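Local coordinates for ubiquitin-conjugating enzyme-like protein (Leishmania mexicana, PDB 6ZM3) that probably acts as a ubiquitin E2 variant of the UBE2V type, pairing with another protein, likely a conventional ubiquitin-conjugating enzyme, in ubiquitin chain assembly, at residues B[30-35]-B[43-48]; B[50-55]-B[122-127]. All blocks are in the same frame, centred on the assembly; numbering follows the deposited sequence.

Interaction 1: residues B[30-35]-B[43-48]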
ATOM      1  N   VAL B  30      11.638  10.268  -1.840  1.00 22.06           N
ATOM      2  CA  VAL B  30      10.817  10.359  -3.041  1.00 23.84           C
ATOM      3  C   VAL B  30      11.210   9.262  -4.039  1.00 27.13           C
ATOM      4  O   VAL B  30      12.384   8.890  -4.143  1.00 26.30           O
ATOM      5  CB  VAL B  30      10.919  11.779  -3.635  1.00 30.30           C
ATOM      6  CG1 VAL B  30      10.690  11.833  -5.126  1.00 30.30           C
ATOM      7  CG2 VAL B  30      10.027  12.788  -2.931  1.00 23.78           C
ATOM      8  N   SER B  31      10.236   8.735  -4.799  1.00 23.77           N
ATOM      9  CA  SER B  31      10.554   7.681  -5.755  1.00 23.64           C
ATOM     10  C   SER B  31       9.556   7.639  -6.895  1.00 24.34           C
ATOM     11  O   SER B  31       8.365   7.903  -6.669  1.00 22.47           O
ATOM     12  CB  SER B  31      10.597   6.349  -5.073  1.00 24.64           C
ATOM     13  OG  SER B  31      11.103   5.412  -5.992  1.00 29.39           O
ATOM     14  N   VAL B  32      10.061   7.300  -8.088  1.00 23.59           N
ATOM     15  CA  VAL B  32       9.242   7.152  -9.280  1.00 24.25           C
ATOM     16  C   VAL B  32       9.707   5.892  -9.984  1.00 24.41           C
ATOM     17  O   VAL B  32      10.897   5.584  -9.994  1.00 21.78           O
ATOM     18  CB  VAL B  32       9.381   8.359 -10.230  1.00 27.65           C
ATOM     19  CG1 VAL B  32       8.334   8.351 -11.322  1.00 28.82           C
ATOM     20  CG2 VAL B  32       9.393   9.689  -9.505  1.00 29.39           C
ATOM     21  N   GLY B  33       8.778   5.238 -10.676  1.00 23.02           N
ATOM     22  CA  GLY B  33       9.095   3.980 -11.320  1.00 26.63           C
ATOM     23  C   GLY B  33       7.962   3.611 -12.259  1.00 27.13           C
ATOM     24  O   GLY B  33       6.839   4.096 -12.091  1.00 26.86           O
ATOM     25  N   LEU B  34       8.293   2.790 -13.258  1.00 24.12           N
ATOM     26  CA  LEU B  34       7.356   2.438 -14.323  1.00 25.45           C
ATOM     27  C   LEU B  34       6.191   1.673 -13.682  1.00 25.47           C
ATOM     28  O   LEU B  34       6.427   0.804 -12.848  1.00 23.40           O
ATOM     29  CB  LEU B  34       8.156   1.562 -15.300  1.00 26.74           C
ATOM     30  CG  LEU B  34       7.817   1.613 -16.788  1.00 32.19           C
ATOM     31  CD1 LEU B  34       7.629   3.044 -17.294  1.00 31.02           C
ATOM     32  CD2 LEU B  34       8.919   0.938 -17.603  1.00 31.36           C
ATOM     33  N   ARG B  35       4.947   2.024 -14.050  1.00 24.13           N
ATOM     34  CA  ARG B  35       3.774   1.391 -13.468  1.00 27.06           C
ATOM     35  C   ARG B  35       3.571  -0.020 -14.016  1.00 31.87           C
ATOM     36  O   ARG B  35       3.422  -0.974 -13.239  1.00 30.81           O
ATOM     37  CB  ARG B  35       2.509   2.222 -13.676  1.00 28.88           C
ATOM     38  CG  ARG B  35       1.299   1.597 -12.982  1.00 28.80           C
ATOM     39  CD  ARG B  35       0.004   2.310 -13.302  1.00 27.04           C
ATOM     40  NE  ARG B  35      -0.500   1.934 -14.597  1.00 27.49           N
ATOM     41  CZ  ARG B  35      -1.589   2.447 -15.140  1.00 25.59           C
ATOM     42  NH1 ARG B  35      -2.249   3.395 -14.494  1.00 25.95           N
ATOM     43  NH2 ARG B  35      -1.998   2.018 -16.324  1.00 27.23           N
ATOM     44  N   HIS B  43       3.814   5.325 -20.482  1.00 24.51           N
ATOM     45  CA  HIS B  43       2.763   6.300 -20.249  1.00 25.60           C
ATOM     46  C   HIS B  43       2.568   6.534 -18.752  1.00 22.83           C
ATOM     47  O   HIS B  43       2.512   7.672 -18.299  1.00 27.52           O
ATOM     48  CB  HIS B  43       1.468   5.845 -20.939  1.00 23.38           C
ATOM     49  CG  HIS B  43       1.513   5.936 -22.422  1.00 26.42           C
ATOM     50  ND1 HIS B  43       1.307   7.123 -23.098  1.00 29.35           N
ATOM     51  CD2 HIS B  43       1.698   4.989 -23.360  1.00 25.04           C
ATOM     52  CE1 HIS B  43       1.359   6.899 -24.391  1.00 26.50           C
ATOM     53  NE2 HIS B  43       1.599   5.592 -24.561  1.00 27.40           N
ATOM     54  N   TYR B  44       2.521   5.459 -17.955  1.00 23.17           N
ATOM     55  CA  TYR B  44       2.190   5.611 -16.552  1.00 22.21           C
ATOM     56  C   TYR B  44       3.347   5.244 -15.635  1.00 22.30           C
ATOM     57  O   TYR B  44       3.984   4.212 -15.852  1.00 21.99           O
ATOM     58  CB  TYR B  44       0.959   4.764 -16.220  1.00 23.46           C
ATOM     59  CG  TYR B  44      -0.319   5.429 -16.682  1.00 25.98           C
ATOM     60  CD1 TYR B  44      -0.920   6.422 -15.920  1.00 29.84           C
ATOM     61  CD2 TYR B  44      -0.911   5.082 -17.881  1.00 28.77           C
ATOM     62  CE1 TYR B  44      -2.087   7.044 -16.338  1.00 35.02           C
ATOM     63  CE2 TYR B  44      -2.093   5.680 -18.305  1.00 30.86           C
ATOM     64  CZ  TYR B  44      -2.679   6.666 -17.534  1.00 34.62           C
ATOM     65  OH  TYR B  44      -3.821   7.296 -17.951  1.00 38.71           O
ATOM     66  N   TRP B  45       3.532   6.077 -14.602  1.00 21.49           N
ATOM     67  CA  TRP B  45       4.535   5.903 -13.576  1.00 22.80           C
ATOM     68  C   TRP B  45       3.881   5.920 -12.202  1.00 22.57           C
ATOM     69  O   TRP B  45       2.915   6.645 -11.982  1.00 25.73           O
ATOM     70  CB  TRP B  45       5.611   6.998 -13.710  1.00 26.31           C
ATOM     71  CG  TRP B  45       6.299   6.992 -15.038  1.00 24.66           C
ATOM     72  CD1 TRP B  45       5.769   7.316 -16.251  1.00 23.03           C
ATOM     73  CD2 TRP B  45       7.684   6.676 -15.278  1.00 23.19           C
ATOM     74  NE1 TRP B  45       6.706   7.177 -17.238  1.00 23.91           N
ATOM     75  CE2 TRP B  45       7.891   6.769 -16.665  1.00 22.40           C
ATOM     76  CE3 TRP B  45       8.736   6.268 -14.453  1.00 23.22           C
ATOM     77  CZ2 TRP B  45       9.142   6.558 -17.253  1.00 24.19           C
ATOM     78  CZ3 TRP B  45       9.955   5.995 -15.038  1.00 25.61           C
ATOM     79  CH2 TRP B  45      10.158   6.151 -16.417  1.00 23.77           C
ATOM     80  N   ASN B  46       4.418   5.116 -11.294  1.00 21.61           N
ATOM     81  CA  ASN B  46       4.014   5.103  -9.907  1.00 23.69           C
ATOM     82  C   ASN B  46       4.912   6.123  -9.241  1.00 23.45           C
ATOM     83  O   ASN B  46       6.080   6.173  -9.582  1.00 27.89           O
ATOM     84  CB  ASN B  46       4.285   3.755  -9.236  1.00 25.68           C
ATOM     85  CG  ASN B  46       3.456   2.597  -9.742  1.00 28.57           C
ATOM     86  OD1 ASN B  46       2.427   2.787 -10.366  1.00 35.15           O
ATOM     87  ND2 ASN B  46       3.894   1.380  -9.463  1.00 33.11           N
ATOM     88  N   GLY B  47       4.364   6.922  -8.315  1.00 21.03           N
ATOM     89  CA  GLY B  47       5.179   7.806  -7.504  1.00 23.02           C
ATOM     90  C   GLY B  47       4.952   7.551  -6.018  1.00 23.00           C
ATOM     91  O   GLY B  47       3.872   7.142  -5.571  1.00 22.17           O
ATOM     92  N   THR B  48       6.020   7.741  -5.265  1.00 21.10           N
ATOM     93  CA  THR B  48       5.978   7.708  -3.826  1.00 23.03           C
ATOM     94  C   THR B  48       6.566   9.008  -3.306  1.00 21.34           C
ATOM     95  O   THR B  48       7.658   9.384  -3.747  1.00 21.38           O
ATOM     96  CB  THR B  48       6.819   6.540  -3.279  1.00 24.67           C
ATOM     97  OG1 THR B  48       6.280   5.354  -3.868  1.00 24.19           O
ATOM     98  CG2 THR B  48       6.790   6.444  -1.766  1.00 26.30           C
TER
HETATM   99  O   HOH W   1       6.801   4.841  -6.808  1.00 37.33           O
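R35 reaches across the hairpin to lie alongside Y44, crossing N46 on the way, just after the ladder of strand 30-34 and strand 44-50 ends. Its backbone N bonds to Y44 O at 3.0 Å. R35 CB sits 3.3 Å from that same Y44 O. With CG anti to the backbone N (chi1 -176°), the chain runs out past N46, where R35 CG comes 3.1 Å from N46 OD1. R35 CD then passes 3.9 Å from Y44 CB, and the bend at chi3 (79°) lays the guanidinium flat over one face of the phenol, the planes only 2° apart and the centres 4.1 Å apart. The cation-pi contact is off-centre: R35 NH1 stands 3.6 Å from Y44 CG, near the rim of the ring. Y44 also stacks with Y67, and R35 NH1 has a salt bridge to E65 on strand 61-67.

Behind this, the antiparallel pairs S31-T48 and G33-N46 are hydrogen-bonded; N46 N to G33 O, at 2.7 Å, lines up closely with the carbonyl. L34 turns CD1 over the six-membered ring of W45, 3.9 Å from its centroid, while W45 and V32 pack on the helices 9-22 and 113-125. The hairpin is thus apolar toward the helices, whereas R35 is held by both pi stacking and a carboxylate, which fixes the guanidinium's rotation beside the neighbouring protein chain that packs on R35 and N46.

Interaction 2: residues B[50-55]-B[122-127]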
ATOM      1  N   VAL B  50       7.474  10.183   0.784  1.00 20.01           N
ATOM      2  CA  VAL B  50       7.491  10.024   2.222  1.00 24.36           C
ATOM      3  C   VAL B  50       7.336  11.412   2.856  1.00 27.83           C
ATOM      4  O   VAL B  50       8.175  12.306   2.665  1.00 23.65           O
ATOM      5  CB  VAL B  50       8.785   9.296   2.650  1.00 24.35           C
ATOM      6  CG1 VAL B  50       8.870   9.048   4.150  1.00 30.00           C
ATOM      7  CG2 VAL B  50       8.948   7.988   1.875  1.00 24.72           C
ATOM      8  N   GLY B  51       6.231  11.602   3.589  1.00 28.45           N
ATOM      9  CA  GLY B  51       5.915  12.912   4.144  1.00 25.12           C
ATOM     10  C   GLY B  51       7.077  13.424   4.992  1.00 26.41           C
ATOM     11  O   GLY B  51       7.680  12.666   5.736  1.00 22.73           O
ATOM     12  N   PRO B  52       7.487  14.706   4.850  1.00 24.91           N
ATOM     13  CA  PRO B  52       8.651  15.213   5.584  1.00 25.65           C
ATOM     14  C   PRO B  52       8.500  15.290   7.095  1.00 29.85           C
ATOM     15  O   PRO B  52       7.393  15.484   7.585  1.00 30.00           O
ATOM     16  CB  PRO B  52       8.841  16.634   5.039  1.00 24.17           C
ATOM     17  CG  PRO B  52       7.495  17.002   4.439  1.00 25.62           C
ATOM     18  CD  PRO B  52       6.880  15.703   3.952  1.00 26.01           C
ATOM     19  N   PRO B  53       9.616  15.193   7.857  1.00 30.57           N
ATOM     20  CA  PRO B  53       9.587  15.271   9.319  1.00 34.13           C
ATOM     21  C   PRO B  53       9.035  16.602   9.826  1.00 35.74           C
ATOM     22  O   PRO B  53       9.102  17.612   9.121  1.00 32.94           O
ATOM     23  CB  PRO B  53      11.064  15.253   9.731  1.00 35.65           C
ATOM     24  CG  PRO B  53      11.798  14.704   8.541  1.00 37.59           C
ATOM     25  CD  PRO B  53      10.977  15.086   7.325  1.00 35.98           C
ATOM     26  N   SER B  54       8.502  16.579  11.057  1.00 34.37           N
ATOM     27  CA  SER B  54       8.004  17.771  11.736  1.00 36.72           C
ATOM     28  C   SER B  54       6.952  18.512  10.902  1.00 35.80           C
ATOM     29  O   SER B  54       6.980  19.734  10.740  1.00 35.70           O
ATOM     30  CB  SER B  54       9.150  18.645  12.163  1.00 37.27           C
ATOM     31  OG  SER B  54      10.034  17.877  12.963  1.00 39.87           O
ATOM     32  N   THR B  55       6.005  17.733  10.380  1.00 32.41           N
ATOM     33  CA  THR B  55       4.870  18.185   9.600  1.00 31.69           C
ATOM     34  C   THR B  55       3.736  17.225   9.963  1.00 32.79           C
ATOM     35  O   THR B  55       4.001  16.207  10.606  1.00 35.15           O
ATOM     36  CB  THR B  55       5.176  18.177   8.093  1.00 32.74           C
ATOM     37  OG1 THR B  55       5.213  16.827   7.618  1.00 34.57           O
ATOM     38  CG2 THR B  55       6.457  18.886   7.689  1.00 29.13           C
ATOM     39  N   LYS B 122       8.465  19.248  -0.788  1.00 29.69           N
ATOM     40  CA  LYS B 122       8.807  20.522  -0.172  1.00 30.29           C
ATOM     41  C   LYS B 122       7.524  21.297   0.148  1.00 27.57           C
ATOM     42  O   LYS B 122       7.450  21.904   1.206  1.00 31.89           O
ATOM     43  CB  LYS B 122       9.680  21.358  -1.114  1.00 35.01           C
ATOM     44  CG  LYS B 122      11.065  20.811  -1.443  1.00 36.53           C
ATOM     45  CD  LYS B 122      12.016  21.901  -1.912  1.00 38.67           C
ATOM     46  N   GLU B 123       6.504  21.232  -0.731  1.00 26.43           N
ATOM     47  CA  GLU B 123       5.229  21.917  -0.525  1.00 29.60           C
ATOM     48  C   GLU B 123       4.634  21.550   0.828  1.00 30.24           C
ATOM     49  O   GLU B 123       3.924  22.357   1.419  1.00 31.69           O
ATOM     50  CB  GLU B 123       4.170  21.566  -1.578  1.00 28.65           C
ATOM     51  CG  GLU B 123       4.297  22.294  -2.897  1.00 33.25           C
ATOM     52  CD  GLU B 123       3.861  23.753  -2.922  1.00 44.43           C
ATOM     53  OE1 GLU B 123       3.470  24.290  -1.855  1.00 45.13           O
ATOM     54  OE2 GLU B 123       3.918  24.360  -4.006  1.00 46.36           O
ATOM     55  N   MET B 124       4.905  20.317   1.289  1.00 26.69           N
ATOM     56  CA  MET B 124       4.381  19.808   2.540  1.00 26.73           C
ATOM     57  C   MET B 124       5.147  20.401   3.721  1.00 27.06           C
ATOM     58  O   MET B 124       4.627  20.443   4.831  1.00 28.96           O
ATOM     59  CB  MET B 124       4.497  18.278   2.574  1.00 25.31           C
ATOM     60  CG  MET B 124       3.648  17.605   1.537  1.00 25.35           C
ATOM     61  SD  MET B 124       3.974  15.802   1.423  1.00 25.70           S
ATOM     62  CE  MET B 124       2.963  15.429  -0.002  1.00 22.53           C
ATOM     63  N   ALA B 125       6.399  20.814   3.486  1.00 29.59           N
ATOM     64  CA  ALA B 125       7.294  21.227   4.557  1.00 27.54           C
ATOM     65  C   ALA B 125       7.215  22.744   4.765  1.00 28.22           C
ATOM     66  O   ALA B 125       7.774  23.229   5.730  1.00 29.81           O
ATOM     67  CB  ALA B 125       8.719  20.848   4.213  1.00 28.07           C
ATOM     68  N   GLN B 126       6.640  23.468   3.796  1.00 32.17           N
ATOM     69  CA  GLN B 126       6.507  24.922   3.843  1.00 37.68           C
ATOM     70  C   GLN B 126       5.925  25.333   5.194  1.00 41.13           C
ATOM     71  O   GLN B 126       5.098  24.612   5.775  1.00 40.03           O
ATOM     72  CB  GLN B 126       5.555  25.436   2.753  1.00 40.56           C
ATOM     73  CG  GLN B 126       6.077  25.294   1.330  1.00 46.83           C
ATOM     74  CD  GLN B 126       7.255  26.201   1.090  1.00 50.95           C
ATOM     75  OE1 GLN B 126       8.402  25.819   1.308  1.00 59.38           O
ATOM     76  NE2 GLN B 126       6.974  27.426   0.674  1.00 58.62           N
ATOM     77  N   PRO B 127       6.290  26.520   5.733  1.00 43.44           N
ATOM     78  CA  PRO B 127       5.764  26.931   7.037  1.00 38.37           C
ATOM     79  C   PRO B 127       4.234  26.987   7.007  1.00 33.04           C
ATOM     80  O   PRO B 127       3.582  26.677   8.000  1.00 37.32           O
ATOM     81  CB  PRO B 127       6.463  28.282   7.309  1.00 40.52           C
ATOM     82  CG  PRO B 127       7.679  28.252   6.386  1.00 40.43           C
ATOM     83  CD  PRO B 127       7.202  27.519   5.145  1.00 40.55           C
TER
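P52 presses its ring against M124 and A125 near the C-terminal end of the helix 113-125. P52 CG and P52 CD both lie 3.8 Å from M124 CB, and P52 CG also reaches A125 CB at 4.0 Å, so the proline touches both neighbours at once. P52 CD meets the thioether further along the methionine as well, 3.9 Å from M124 SD. The two side chains cross at about a right angle: M124 has CG anti to its carbonyl carbon (chi1 -65°) and runs extended beyond it, carrying SD alongside P52 CD toward G51. From T55 it is mainly the methyl that reaches the helix. T55 CG2 lies 3.7 Å from M124 O and 4.0 Å from A125 CA, an apolar cover over a carbonyl oxygen that is buried here and finds no partner in the model.

What aims that methyl is the hydroxyl beside it. T55 OG1 donates to P52 O at 2.6 Å from a position between its own backbone N and carbonyl carbon (chi1 73°), which leaves CG2 anti to the carbonyl carbon. This bond closes the loop on itself, holding P52 and T55 side by side against the helix; a weak bond links T55 OG1 to F57 N as well. On the helix side, A125 N bonds to K122 O at 2.7 Å, an i to i+3 bond.

Further out, V50 O accepts a hydrogen bond from R121 NE, one turn back along the helix, and F57 packs on M124. The loop between strands 44-50 and 61-67 is thereby docked on the helix 113-125, with R130 lying against T55 from the segment that follows it.

From the N terminus, the chain passes helix 9-22 and enters strand 30-34; interaction 1 closes almost at once, bridging a short seven-residue turn to make the first hairpin of the antiparallel sheet. Strand 44-50 then carries straight on into the loop where interaction 2 begins. That contact closes only after a long excursion of 66 residues, through strands 61-67 and 78-81, helix 102-105 and most of helix 113-125. The two loops run in series, neither nesting nor crossing, with centres about 20 Å apart on opposite sides of the chain's centre. One builds the sheet's edge; the other fastens the loop after its second strand to helix 113-125.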